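Long-range contacts in CG14216 (Drosophila melanogaster, PDB 3OMX), which probably dephosphorylates phosphoserine and phosphothreonine in the C-terminal domain of RNA polymerase II, with a role in RNA processing and termination: residues A5-S10 with D102-V107; S10-S15 with E36-P41; L133-V138 with F149-M154. All coordinates share one frame; numbering follows the deposited sequence.

How the contacts relate
From the N terminus, strand 3-8 runs into the loop that holds the vanadate and then into helix 14-24. Contact 2 is the first to close a loop: residues 10-15 meet 36-41, tying the phosphate-binding loop to the small antiparallel sheet. That closure lies within the larger loop of contact 1, which brings residues 5-10 beside 102-107 at the heart of the main sheet; Ser-10 belongs to both. Contact 3 follows in series, folding helix 141-158 back over the end of strand 129-134, the neighbour of strand 103-106. Arg-14 joins contacts 2 and 3 through its NH1, hydrogen-bonded to the carbonyl oxygen of Val-137.

Contact 1: residues A5-S10 with D102-V107; sequences AVVCSS and DIIVTV. With VO4 (vanadate ion), chain E.
Strands 5-8 and 103-106 lie side by side in parallel, their axes approaching to 4.7 Å with a twist of 25°, and Ala-5, Val-6 and Val-7 pair with Ile-104, Val-105 and Thr-106. They are neighbouring inner strands of the main sheet of a low-molecular-weight protein tyrosine phosphatase-like fold. The alternating ladder runs from Ala-5 N to Ile-103 O, from Val-105 N to Ala-5 O (2.8 Å) and from Val-7 N to Val-105 O. A weak last rung, Val-107 N to Val-7 O at 3.4 Å, marks the place where the strands begin to part.

Small and beta-branched residues suit this interior, since helices cover both faces. Ala-5, Val-7, Ile-104 and Thr-106 share the face under helix 109-120; Val-6 and Val-105 face helices 14-24 and 141-158. On the first face, the CG2 methyls of Val-7 and Ile-104 meet at 3.5 Å, the two side chains lying askew to each other. The methyl of Ala-5 reaches CG1 of Ile-104 at 4.0 Å, a small residue leaving space for the longer one.

Beyond the ladder, CG2 of Val-107 packs against CB of Cys-8 at 3.6 Å, an apolar contact at the cysteine that opens the CX5R signature. The sulfur of Cys-8 stands between its own backbone N and carbonyl carbon (chi1 75°), which directs it into the anion site. This is consistent with the nucleophilic cysteine of the family, and the vanadate mimics the transition state. The next amide helps to hold the ion, Ser-9 N giving a hydrogen bond to vanadate O3 at 2.8 Å. Cys-8 SG binds the vanadium, atom V of the VO4 group, at 2.3 Å.

Contact 2: residues S10-S15 with E36-P41; sequences SNMNRS and ERVKLP. With VO4 (vanadate ion), chain E.
The guanidinium of Arg-14 presents its edge to the vanadate, with the vanadium in its plane, while CG2 of Val-107 packs over one of its faces. Two neighbouring N-H groups on that edge grip separate oxygens: NE reaches O4 at 2.7 Å and NH2 reaches O3 at 3.0 Å, both nearly straight. A bend late in the side chain (chi3 -72°) curls the arginine round the ion, and NH1 is taken up by Glu-108 and the carbonyl oxygen of Val-137, so the group has little freedom to turn. Arginine suits the place because one flat cation can serve several anion oxygens at once.

This is the closing residue of the CX5R phosphate-binding loop, whose backbone amides turn inward. Met-12 N donates to O2 at 2.7 Å and Asn-13 N to the same oxygen at 3.1 Å. Arg-14 N gives O4 a second grip, at 2.6 Å; as the first residue of helix 14-24, it probably adds the favourable field of a helix start.

The outer side of the loop is mixed in character and rests on strand 38-40 without hydrogen bonds between them. Ser-10 turns its hydroxyl toward the backbone of Lys-39, OG lying 3.5 Å from N, and CG2 of Val-38 touches the carbonyl oxygen of Ser-10 at 3.8 Å. The rest is apolar: Met-12 CG, anti to its carbonyl carbon (chi1 -66°), lies 4.1 Å from both CG1 of Val-38 and CD1 of Leu-40, whose side chain the methionine crosses at about a right angle.

Strand 38-40 pairs in turn with strand 49-51. Behind the contact, Met-12 touches Tyr-57 and Leu-81, and Leu-40 touches Ile-60, Leu-64 and Leu-77, wedging the loop and strand against helices 57-74 and 77-85.

Contact 3: residues L133-V138 with F149-M154; sequences LNVDVV and FVITDM
Val-135 and Met-154 meet end to end, and with Ile-151 they carry most of this buried, wholly apolar contact between the end of strand 129-134, with the chain that follows it, and helix 141-158. The CG2 methyl of Val-135 lies 3.8 Å from CE of Met-154, with the sulfur SD at a similar distance. Methionine suits the spot because a long, unbranched chain can cross the gap from helix to sheet: its CG stands opposite the backbone N (chi1 -169°), the next bond is also extended, and only the last torsion bends, swinging CE in between two partners. The second of these is CD1 of Leu-133, 3.8 Å from CE.

The other branch of Val-135 serves the preceding turn of the helix. Its CG1 touches CG1 of Val-150 at 4.0 Å, and its CB lies 4.2 Å from CG1 of Ile-151. Being branched at CB, the valine can thus address two helical turns at once. With an alanine in place of Val-135 both methyls are gone, which would probably leave a gap beside Val-150 and deprive the end of Met-154 of one of its partners, so that its thioether could turn more freely.

Ile-151 extends toward the pocket side, where its CD1 meets CG1 of Val-137 at 4.3 Å. It also packs on Val-105 of the adjoining strand and on Leu-22 of helix 14-24, so its long branch fills a junction of sheet and two helices. Phe-175 of helix 164-179 also lies against Met-154.

A helix folded back over the strand that precedes it is a beta-alpha unit, as expected in a layered alpha/beta phosphatase fold; the segment joining the two holds Asp-139 of the vanadate pocket.

Contact 1: residues A5-S10 with D102-V107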
ATOM      1  N   ALA A   5      -5.552  -3.635   4.083  1.00 36.65           N
ATOM      2  CA  ALA A   5      -5.146  -2.410   3.382  1.00 37.71           C
ATOM      3  C   ALA A   5      -3.600  -2.504   3.129  1.00 41.74           C
ATOM      4  O   ALA A   5      -2.873  -2.970   3.953  1.00 39.59           O
ATOM      5  CB  ALA A   5      -5.434  -1.256   4.275  1.00 41.34           C
ATOM      6  N   VAL A   6      -3.156  -1.993   2.021  1.00 37.88           N
ATOM      7  CA  VAL A   6      -1.845  -1.943   1.664  1.00 38.91           C
ATOM      8  C   VAL A   6      -1.547  -0.470   1.385  1.00 40.94           C
ATOM      9  O   VAL A   6      -2.291   0.158   0.685  1.00 37.95           O
ATOM     10  CB  VAL A   6      -1.464  -2.772   0.394  1.00 39.70           C
ATOM     11  CG1 VAL A   6       0.040  -2.631   0.295  1.00 37.39           C
ATOM     12  CG2 VAL A   6      -1.721  -4.254   0.463  1.00 33.05           C
ATOM     13  N   VAL A   7      -0.386   0.017   1.869  1.00 39.88           N
ATOM     14  CA  VAL A   7      -0.136   1.448   2.087  1.00 40.67           C
ATOM     15  C   VAL A   7       1.328   1.785   1.730  1.00 36.99           C
ATOM     16  O   VAL A   7       2.219   1.190   2.271  1.00 39.42           O
ATOM     17  CB  VAL A   7      -0.451   1.913   3.643  1.00 37.28           C
ATOM     18  CG1 VAL A   7      -0.274   3.413   3.705  1.00 34.85           C
ATOM     19  CG2 VAL A   7      -1.821   1.508   4.170  1.00 34.19           C
ATOM     20  N   CYS A   8       1.566   2.667   0.792  1.00 37.65           N
ATOM     21  CA  CYS A   8       2.832   3.119   0.446  1.00 39.36           C
ATOM     22  C   CYS A   8       2.845   4.663   0.662  1.00 41.38           C
ATOM     23  O   CYS A   8       2.137   5.187   1.476  1.00 40.28           O
ATOM     24  CB  CYS A   8       3.231   2.680  -0.958  1.00 39.90           C
ATOM     25  SG  CYS A   8       2.548   3.432  -2.391  1.00 42.96           S
ATOM     26  N   SER A   9       3.649   5.391  -0.074  1.00 39.69           N
ATOM     27  CA  SER A   9       3.580   6.823   0.134  1.00 45.87           C
ATOM     28  C   SER A   9       2.546   7.650  -0.776  1.00 47.16           C
ATOM     29  O   SER A   9       1.727   8.491  -0.302  1.00 45.85           O
ATOM     30  CB  SER A   9       5.043   7.387   0.012  1.00 45.79           C
ATOM     31  OG  SER A   9       4.892   8.705   0.435  1.00 53.24           O
ATOM     32  N   SER A  10       2.555   7.296  -2.036  1.00 40.85           N
ATOM     33  CA  SER A  10       1.783   7.915  -3.073  1.00 47.16           C
ATOM     34  C   SER A  10       0.509   7.105  -3.629  1.00 43.72           C
ATOM     35  O   SER A  10      -0.212   7.693  -4.337  1.00 44.33           O
ATOM     36  CB  SER A  10       2.695   8.160  -4.313  1.00 42.92           C
ATOM     37  OG  SER A  10       3.750   9.089  -4.065  1.00 53.99           O
ATOM     38  N   ASP A 102      -8.633  -5.447   9.139  1.00 45.62           N
ATOM     39  CA  ASP A 102      -8.032  -6.331  10.119  1.00 48.17           C
ATOM     40  C   ASP A 102      -6.402  -6.224  10.092  1.00 43.80           C
ATOM     41  O   ASP A 102      -5.745  -6.473  11.060  1.00 43.18           O
ATOM     42  CB  ASP A 102      -8.459  -7.721   9.829  1.00 49.12           C
ATOM     43  CG  ASP A 102     -10.002  -7.895   9.916  1.00 58.05           C
ATOM     44  OD1 ASP A 102     -10.585  -7.889  11.068  1.00 59.29           O
ATOM     45  OD2 ASP A 102     -10.614  -8.069   8.812  1.00 60.83           O
ATOM     46  N   ILE A 103      -5.826  -5.855   8.954  1.00 42.60           N
ATOM     47  CA  ILE A 103      -4.410  -5.877   8.739  1.00 42.69           C
ATOM     48  C   ILE A 103      -4.164  -4.776   7.813  1.00 38.80           C
ATOM     49  O   ILE A 103      -4.899  -4.646   6.866  1.00 41.05           O
ATOM     50  CB  ILE A 103      -4.007  -7.192   8.127  1.00 42.46           C
ATOM     51  CG1 ILE A 103      -4.412  -8.269   9.055  1.00 42.63           C
ATOM     52  CG2 ILE A 103      -2.482  -7.241   7.867  1.00 39.70           C
ATOM     53  CD1 ILE A 103      -3.947  -9.600   8.644  1.00 49.93           C
ATOM     54  N   ILE A 104      -3.201  -3.919   8.159  1.00 40.00           N
ATOM     55  CA  ILE A 104      -2.670  -2.891   7.264  1.00 36.79           C
ATOM     56  C   ILE A 104      -1.191  -3.195   7.055  1.00 39.07           C
ATOM     57  O   ILE A 104      -0.477  -3.365   8.041  1.00 43.03           O
ATOM     58  CB  ILE A 104      -2.843  -1.483   7.938  1.00 39.83           C
ATOM     59  CG1 ILE A 104      -4.324  -1.184   8.105  1.00 39.18           C
ATOM     60  CG2 ILE A 104      -2.134  -0.348   7.133  1.00 37.64           C
ATOM     61  CD1 ILE A 104      -4.630  -0.342   9.304  1.00 47.07           C
ATOM     62  N   VAL A 105      -0.730  -3.274   5.800  1.00 37.54           N
ATOM     63  CA  VAL A 105       0.597  -3.665   5.482  1.00 40.17           C
ATOM     64  C   VAL A 105       1.241  -2.410   4.855  1.00 41.94           C
ATOM     65  O   VAL A 105       0.678  -1.915   3.877  1.00 39.17           O
ATOM     66  CB  VAL A 105       0.604  -4.719   4.386  1.00 40.74           C
ATOM     67  CG1 VAL A 105       2.098  -4.892   3.926  1.00 39.33           C
ATOM     68  CG2 VAL A 105      -0.033  -5.991   4.894  1.00 38.52           C
ATOM     69  N   THR A 106       2.366  -1.933   5.434  1.00 36.19           N
ATOM     70  CA  THR A 106       3.135  -0.807   4.951  1.00 37.82           C
ATOM     71  C   THR A 106       4.371  -1.384   4.250  1.00 39.48           C
ATOM     72  O   THR A 106       4.766  -2.460   4.559  1.00 39.80           O
ATOM     73  CB  THR A 106       3.492   0.090   6.163  1.00 41.05           C
ATOM     74  OG1 THR A 106       4.192  -0.702   7.167  1.00 44.47           O
ATOM     75  CG2 THR A 106       2.064   0.634   6.908  1.00 37.84           C
ATOM     76  N   VAL A 107       4.894  -0.713   3.250  1.00 39.46           N
ATOM     77  CA  VAL A 107       6.003  -1.168   2.499  1.00 39.34           C
ATOM     78  C   VAL A 107       7.363  -0.488   2.830  1.00 41.75           C
ATOM     79  O   VAL A 107       8.310  -0.705   2.131  1.00 41.45           O
ATOM     80  CB  VAL A 107       5.652  -0.962   1.009  1.00 37.09           C
ATOM     81  CG1 VAL A 107       4.434  -1.838   0.720  1.00 35.93           C
ATOM     82  CG2 VAL A 107       5.358   0.445   0.803  1.00 33.47           C
TER
HETATM   83  V   VO4 E 300       4.240   4.177  -3.790  1.00 48.57           V
HETATM   84  O1  VO4 E 300       5.529   5.008  -5.019  1.00 52.20           O
HETATM   85  O2  VO4 E 300       2.992   5.169  -4.793  1.00 49.23           O
HETATM   86  O3  VO4 E 300       5.148   5.240  -2.414  1.00 46.69           O
HETATM   87  O4  VO4 E 300       5.188   2.628  -4.284  1.00 46.68           O

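Contact 2: residues S10-S15 with E36-P41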
ATOM      1  N   SER A  10       2.555   7.296  -2.036  1.00 40.85           N
ATOM      2  CA  SER A  10       1.783   7.915  -3.073  1.00 47.16           C
ATOM      3  C   SER A  10       0.509   7.105  -3.629  1.00 43.72           C
ATOM      4  O   SER A  10      -0.212   7.693  -4.337  1.00 44.33           O
ATOM      5  CB  SER A  10       2.695   8.160  -4.313  1.00 42.92           C
ATOM      6  OG  SER A  10       3.750   9.089  -4.065  1.00 53.99           O
ATOM      7  N   ASN A  11       0.377   5.803  -3.394  1.00 41.09           N
ATOM      8  CA  ASN A  11      -0.732   4.940  -3.807  1.00 43.73           C
ATOM      9  C   ASN A  11      -0.703   4.861  -5.236  1.00 44.38           C
ATOM     10  O   ASN A  11      -1.760   5.028  -5.847  1.00 43.85           O
ATOM     11  CB  ASN A  11      -2.099   5.506  -3.507  1.00 41.52           C
ATOM     12  CG  ASN A  11      -3.220   4.444  -3.433  1.00 44.08           C
ATOM     13  OD1 ASN A  11      -3.019   3.181  -3.391  1.00 43.95           O
ATOM     14  ND2 ASN A  11      -4.394   4.952  -3.331  1.00 38.48           N
ATOM     15  N   MET A  12       0.499   4.772  -5.767  1.00 43.04           N
ATOM     16  CA  MET A  12       0.698   4.639  -7.197  1.00 41.71           C
ATOM     17  C   MET A  12       1.378   3.352  -7.611  1.00 44.37           C
ATOM     18  O   MET A  12       1.048   2.769  -8.648  1.00 42.40           O
ATOM     19  CB  MET A  12       1.581   5.737  -7.757  1.00 37.92           C
ATOM     20  CG  MET A  12       1.055   7.068  -7.700  1.00 47.36           C
ATOM     21  SD  MET A  12      -0.109   7.301  -9.088  1.00 58.04           S
ATOM     22  CE  MET A  12       0.883   6.496 -10.311  1.00 49.59           C
ATOM     23  N   ASN A  13       2.436   2.960  -6.881  1.00 45.51           N
ATOM     24  CA  ASN A  13       3.243   1.820  -7.359  1.00 43.06           C
ATOM     25  C   ASN A  13       3.131   0.620  -6.442  1.00 43.66           C
ATOM     26  O   ASN A  13       2.353  -0.266  -6.764  1.00 43.01           O
ATOM     27  CB  ASN A  13       4.681   2.232  -7.687  1.00 43.63           C
ATOM     28  CG  ASN A  13       5.612   1.047  -8.015  1.00 44.88           C
ATOM     29  OD1 ASN A  13       6.732   0.999  -7.533  1.00 46.34           O
ATOM     30  ND2 ASN A  13       5.172   0.127  -8.874  1.00 41.22           N
ATOM     31  N   ARG A  14       3.875   0.577  -5.325  1.00 40.34           N
ATOM     32  CA  ARG A  14       3.927  -0.601  -4.558  1.00 38.71           C
ATOM     33  C   ARG A  14       2.566  -0.982  -3.941  1.00 41.54           C
ATOM     34  O   ARG A  14       2.235  -2.146  -3.747  1.00 39.24           O
ATOM     35  CB  ARG A  14       4.919  -0.430  -3.431  1.00 37.25           C
ATOM     36  CG  ARG A  14       6.328  -0.344  -3.866  1.00 39.91           C
ATOM     37  CD  ARG A  14       7.159   0.180  -2.745  1.00 38.41           C
ATOM     38  NE  ARG A  14       6.925   1.610  -2.488  1.00 38.78           N
ATOM     39  CZ  ARG A  14       7.611   2.290  -1.550  1.00 42.20           C
ATOM     40  NH1 ARG A  14       8.554   1.707  -0.835  1.00 39.96           N
ATOM     41  NH2 ARG A  14       7.365   3.550  -1.315  1.00 43.30           N
ATOM     42  N   SER A  15       1.836  -0.005  -3.459  1.00 41.17           N
ATOM     43  CA  SER A  15       0.600  -0.339  -2.839  1.00 39.59           C
ATOM     44  C   SER A  15      -0.398  -0.814  -3.934  1.00 40.16           C
ATOM     45  O   SER A  15      -1.122  -1.704  -3.696  1.00 37.98           O
ATOM     46  CB  SER A  15       0.124   0.862  -2.069  1.00 41.27           C
ATOM     47  OG  SER A  15      -0.230   1.857  -2.929  1.00 40.62           O
ATOM     48  N   GLU A  36       1.591  13.627   1.729  1.00 58.98           N
ATOM     49  CA  GLU A  36       0.642  14.720   1.906  1.00 57.14           C
ATOM     50  C   GLU A  36      -0.110  14.786   0.607  1.00 58.50           C
ATOM     51  O   GLU A  36      -1.317  15.092   0.583  1.00 57.14           O
ATOM     52  CB  GLU A  36       1.340  16.081   2.139  1.00 59.27           C
ATOM     53  CG  GLU A  36       2.381  16.053   3.176  1.00 68.18           C
ATOM     54  CD  GLU A  36       1.823  16.317   4.550  1.00 79.77           C
ATOM     55  OE1 GLU A  36       0.550  16.233   4.687  1.00 72.61           O
ATOM     56  OE2 GLU A  36       2.663  16.628   5.484  1.00 88.82           O
ATOM     57  N   ARG A  37       0.644  14.463  -0.450  1.00 57.20           N
ATOM     58  CA  ARG A  37       0.269  14.597  -1.840  1.00 54.97           C
ATOM     59  C   ARG A  37       0.887  13.425  -2.568  1.00 52.23           C
ATOM     60  O   ARG A  37       1.790  12.786  -2.103  1.00 53.04           O
ATOM     61  CB  ARG A  37       0.882  15.899  -2.476  1.00 60.07           C
ATOM     62  CG  ARG A  37       0.026  17.253  -2.467  1.00 67.62           C
ATOM     63  CD  ARG A  37       0.508  18.335  -1.424  1.00 70.65           C
ATOM     64  NE  ARG A  37       0.396  19.712  -1.903  1.00 79.04           N
ATOM     65  CZ  ARG A  37       1.257  20.317  -2.772  1.00 81.10           C
ATOM     66  NH1 ARG A  37       2.285  19.637  -3.283  1.00 74.87           N
ATOM     67  NH2 ARG A  37       1.107  21.605  -3.156  1.00 75.87           N
ATOM     68  N   VAL A  38       0.517  13.298  -3.813  1.00 52.02           N
ATOM     69  CA  VAL A  38       1.018  12.316  -4.684  1.00 47.86           C
ATOM     70  C   VAL A  38       2.121  12.891  -5.448  1.00 53.91           C
ATOM     71  O   VAL A  38       1.886  13.820  -6.151  1.00 61.43           O
ATOM     72  CB  VAL A  38      -0.148  11.871  -5.684  1.00 48.25           C
ATOM     73  CG1 VAL A  38       0.280  10.988  -6.819  1.00 45.26           C
ATOM     74  CG2 VAL A  38      -1.265  11.305  -4.957  1.00 47.60           C
ATOM     75  N   LYS A  39       3.314  12.291  -5.470  1.00 58.28           N
ATOM     76  CA  LYS A  39       4.303  12.763  -6.421  1.00 59.34           C
ATOM     77  C   LYS A  39       4.938  11.741  -7.350  1.00 60.39           C
ATOM     78  O   LYS A  39       5.089  10.624  -7.068  1.00 63.27           O
ATOM     79  CB  LYS A  39       5.408  13.517  -5.686  1.00 68.10           C
ATOM     80  CG  LYS A  39       6.451  12.568  -5.142  1.00 71.17           C
ATOM     81  CD  LYS A  39       7.664  12.243  -6.142  1.00 73.07           C
ATOM     82  CE  LYS A  39       8.411  10.860  -5.760  1.00 73.69           C
ATOM     83  NZ  LYS A  39       9.849  10.848  -6.092  1.00 77.32           N
ATOM     84  N   LEU A  40       5.346  12.183  -8.503  1.00 64.47           N
ATOM     85  CA  LEU A  40       5.773  11.276  -9.492  1.00 65.96           C
ATOM     86  C   LEU A  40       6.911  12.046 -10.045  1.00 67.56           C
ATOM     87  O   LEU A  40       6.794  13.233 -10.253  1.00 69.02           O
ATOM     88  CB  LEU A  40       4.696  11.102 -10.594  1.00 59.84           C
ATOM     89  CG  LEU A  40       3.413  10.257 -10.428  1.00 63.13           C
ATOM     90  CD1 LEU A  40       2.561  10.540  -9.232  1.00 60.57           C
ATOM     91  CD2 LEU A  40       2.509  10.554 -11.628  1.00 64.31           C
ATOM     92  N   PRO A  41       7.989  11.370 -10.385  1.00 72.13           N
ATOM     93  CA  PRO A  41       9.220  12.075 -10.788  1.00 73.37           C
ATOM     94  C   PRO A  41       9.298  12.457 -12.272  1.00 73.89           C
ATOM     95  O   PRO A  41       8.775  11.634 -13.034  1.00 69.90           O
ATOM     96  CB  PRO A  41      10.293  11.001 -10.551  1.00 71.47           C
ATOM     97  CG  PRO A  41       9.538   9.635 -10.542  1.00 70.31           C
ATOM     98  CD  PRO A  41       8.052   9.908 -10.614  1.00 69.43           C
TER
HETATM   99  V   VO4 E 300       4.240   4.177  -3.790  1.00 48.57           V
HETATM  100  O1  VO4 E 300       5.529   5.008  -5.019  1.00 52.20           O
HETATM  101  O2  VO4 E 300       2.992   5.169  -4.793  1.00 49.23           O
HETATM  102  O3  VO4 E 300       5.148   5.240  -2.414  1.00 46.69           O
HETATM  103  O4  VO4 E 300       5.188   2.628  -4.284  1.00 46.68           O

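Contact 3: residues L133-V138 with F149-M154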
ATOM      1  N   LEU A 133       1.582  -4.208   9.901  1.00 39.52           N
ATOM      2  CA  LEU A 133       2.725  -4.979   9.530  1.00 40.79           C
ATOM      3  C   LEU A 133       3.525  -4.231   8.509  1.00 40.85           C
ATOM      4  O   LEU A 133       2.965  -3.714   7.577  1.00 43.83           O
ATOM      5  CB  LEU A 133       2.351  -6.351   8.857  1.00 38.65           C
ATOM      6  CG  LEU A 133       1.488  -7.187   9.782  1.00 43.22           C
ATOM      7  CD1 LEU A 133       0.881  -8.420   9.168  1.00 40.76           C
ATOM      8  CD2 LEU A 133       2.106  -7.500  11.147  1.00 41.93           C
ATOM      9  N   ASN A 134       4.850  -4.161   8.673  1.00 39.40           N
ATOM     10  CA  ASN A 134       5.662  -3.600   7.634  1.00 37.60           C
ATOM     11  C   ASN A 134       6.410  -4.723   6.912  1.00 41.53           C
ATOM     12  O   ASN A 134       7.131  -5.526   7.507  1.00 38.28           O
ATOM     13  CB  ASN A 134       6.690  -2.641   8.255  1.00 43.19           C
ATOM     14  CG  ASN A 134       7.486  -1.881   7.217  1.00 42.85           C
ATOM     15  OD1 ASN A 134       6.929  -1.020   6.550  1.00 42.46           O
ATOM     16  ND2 ASN A 134       8.782  -2.238   7.014  1.00 43.99           N
ATOM     17  N   VAL A 135       6.313  -4.697   5.616  1.00 39.36           N
ATOM     18  CA  VAL A 135       7.031  -5.578   4.811  1.00 44.07           C
ATOM     19  C   VAL A 135       7.770  -4.686   3.789  1.00 45.79           C
ATOM     20  O   VAL A 135       7.104  -4.095   2.892  1.00 42.64           O
ATOM     21  CB  VAL A 135       6.105  -6.494   3.999  1.00 41.47           C
ATOM     22  CG1 VAL A 135       6.992  -7.272   3.042  1.00 44.36           C
ATOM     23  CG2 VAL A 135       5.211  -7.451   4.924  1.00 37.92           C
ATOM     24  N   ASP A 136       9.101  -4.598   3.895  1.00 41.59           N
ATOM     25  CA  ASP A 136       9.864  -3.696   3.027  1.00 43.29           C
ATOM     26  C   ASP A 136       9.805  -4.055   1.576  1.00 40.30           C
ATOM     27  O   ASP A 136      10.133  -5.136   1.170  1.00 43.20           O
ATOM     28  CB  ASP A 136      11.389  -3.601   3.400  1.00 44.28           C
ATOM     29  CG  ASP A 136      11.676  -2.865   4.769  1.00 55.72           C
ATOM     30  OD1 ASP A 136      11.213  -1.701   5.082  1.00 53.08           O
ATOM     31  OD2 ASP A 136      12.456  -3.483   5.563  1.00 65.26           O
ATOM     32  N   VAL A 137       9.456  -3.089   0.741  1.00 41.64           N
ATOM     33  CA  VAL A 137       9.587  -3.272  -0.659  1.00 37.15           C
ATOM     34  C   VAL A 137      10.179  -2.049  -1.302  1.00 39.88           C
ATOM     35  O   VAL A 137       9.859  -0.906  -0.936  1.00 38.34           O
ATOM     36  CB  VAL A 137       8.297  -3.845  -1.365  1.00 41.06           C
ATOM     37  CG1 VAL A 137       7.151  -4.111  -0.439  1.00 39.26           C
ATOM     38  CG2 VAL A 137       7.956  -3.132  -2.596  1.00 38.21           C
ATOM     39  N   VAL A 138      11.083  -2.283  -2.249  1.00 39.32           N
ATOM     40  CA  VAL A 138      11.748  -1.173  -2.849  1.00 39.12           C
ATOM     41  C   VAL A 138      10.847  -0.516  -3.918  1.00 44.85           C
ATOM     42  O   VAL A 138      10.034  -1.160  -4.610  1.00 41.56           O
ATOM     43  CB  VAL A 138      13.090  -1.650  -3.379  1.00 47.24           C
ATOM     44  CG1 VAL A 138      13.744  -0.588  -4.210  1.00 47.56           C
ATOM     45  CG2 VAL A 138      14.077  -2.032  -2.196  1.00 43.51           C
ATOM     46  N   PHE A 149       4.144 -10.374  -4.411  1.00 41.02           N
ATOM     47  CA  PHE A 149       4.196 -11.773  -4.037  1.00 43.14           C
ATOM     48  C   PHE A 149       4.381 -11.969  -2.553  1.00 42.99           C
ATOM     49  O   PHE A 149       3.718 -12.802  -2.000  1.00 43.51           O
ATOM     50  CB  PHE A 149       5.303 -12.643  -4.649  1.00 51.09           C
ATOM     51  CG  PHE A 149       5.017 -13.033  -5.981  1.00 50.61           C
ATOM     52  CD1 PHE A 149       5.452 -12.228  -7.046  1.00 57.54           C
ATOM     53  CD2 PHE A 149       4.400 -14.214  -6.224  1.00 51.77           C
ATOM     54  CE1 PHE A 149       5.163 -12.621  -8.453  1.00 64.12           C
ATOM     55  CE2 PHE A 149       4.095 -14.624  -7.541  1.00 57.83           C
ATOM     56  CZ  PHE A 149       4.456 -13.827  -8.672  1.00 61.42           C
ATOM     57  N   VAL A 150       5.393 -11.365  -1.957  1.00 39.27           N
ATOM     58  CA  VAL A 150       5.706 -11.714  -0.588  1.00 37.64           C
ATOM     59  C   VAL A 150       4.477 -11.310   0.308  1.00 39.56           C
ATOM     60  O   VAL A 150       4.176 -11.941   1.304  1.00 43.81           O
ATOM     61  CB  VAL A 150       6.965 -10.920  -0.169  1.00 40.82           C
ATOM     62  CG1 VAL A 150       7.173 -10.895   1.310  1.00 38.57           C
ATOM     63  CG2 VAL A 150       8.357 -11.332  -1.029  1.00 41.47           C
ATOM     64  N   ILE A 151       3.844 -10.176   0.026  1.00 41.38           N
ATOM     65  CA  ILE A 151       2.710  -9.680   0.820  1.00 43.97           C
ATOM     66  C   ILE A 151       1.515 -10.658   0.704  1.00 39.46           C
ATOM     67  O   ILE A 151       0.827 -10.991   1.677  1.00 42.78           O
ATOM     68  CB  ILE A 151       2.332  -8.290   0.383  1.00 41.66           C
ATOM     69  CG1 ILE A 151       3.377  -7.258   0.951  1.00 41.43           C
ATOM     70  CG2 ILE A 151       0.985  -7.850   0.999  1.00 37.73           C
ATOM     71  CD1 ILE A 151       3.348  -5.922   0.231  1.00 39.94           C
ATOM     72  N   THR A 152       1.293 -11.107  -0.484  1.00 40.41           N
ATOM     73  CA  THR A 152       0.174 -11.974  -0.723  1.00 41.70           C
ATOM     74  C   THR A 152       0.355 -13.301  -0.063  1.00 47.07           C
ATOM     75  O   THR A 152      -0.558 -13.786   0.618  1.00 47.51           O
ATOM     76  CB  THR A 152       0.001 -12.210  -2.189  1.00 41.41           C
ATOM     77  OG1 THR A 152      -0.335 -10.932  -2.721  1.00 43.05           O
ATOM     78  CG2 THR A 152      -1.173 -13.248  -2.450  1.00 40.93           C
ATOM     79  N   ASP A 153       1.547 -13.862  -0.168  1.00 39.08           N
ATOM     80  CA  ASP A 153       1.890 -15.017   0.597  1.00 41.60           C
ATOM     81  C   ASP A 153       1.728 -14.871   2.111  1.00 44.29           C
ATOM     82  O   ASP A 153       1.178 -15.747   2.746  1.00 44.35           O
ATOM     83  CB  ASP A 153       3.299 -15.482   0.118  1.00 45.78           C
ATOM     84  CG  ASP A 153       4.021 -16.415   1.063  1.00 55.08           C
ATOM     85  OD1 ASP A 153       3.344 -17.062   1.929  1.00 59.28           O
ATOM     86  OD2 ASP A 153       5.314 -16.519   0.922  1.00 56.39           O
ATOM     87  N   MET A 154       2.191 -13.785   2.721  1.00 42.18           N
ATOM     88  CA  MET A 154       1.894 -13.593   4.113  1.00 43.71           C
ATOM     89  C   MET A 154       0.349 -13.474   4.474  1.00 45.31           C
ATOM     90  O   MET A 154      -0.122 -14.004   5.465  1.00 43.55           O
ATOM     91  CB  MET A 154       2.535 -12.291   4.505  1.00 42.76           C
ATOM     92  CG  MET A 154       2.517 -12.101   6.031  1.00 41.52           C
ATOM     93  SD  MET A 154       3.143 -10.353   6.385  1.00 51.07           S
ATOM     94  CE  MET A 154       2.001  -9.261   5.635  1.00 43.23           C
TER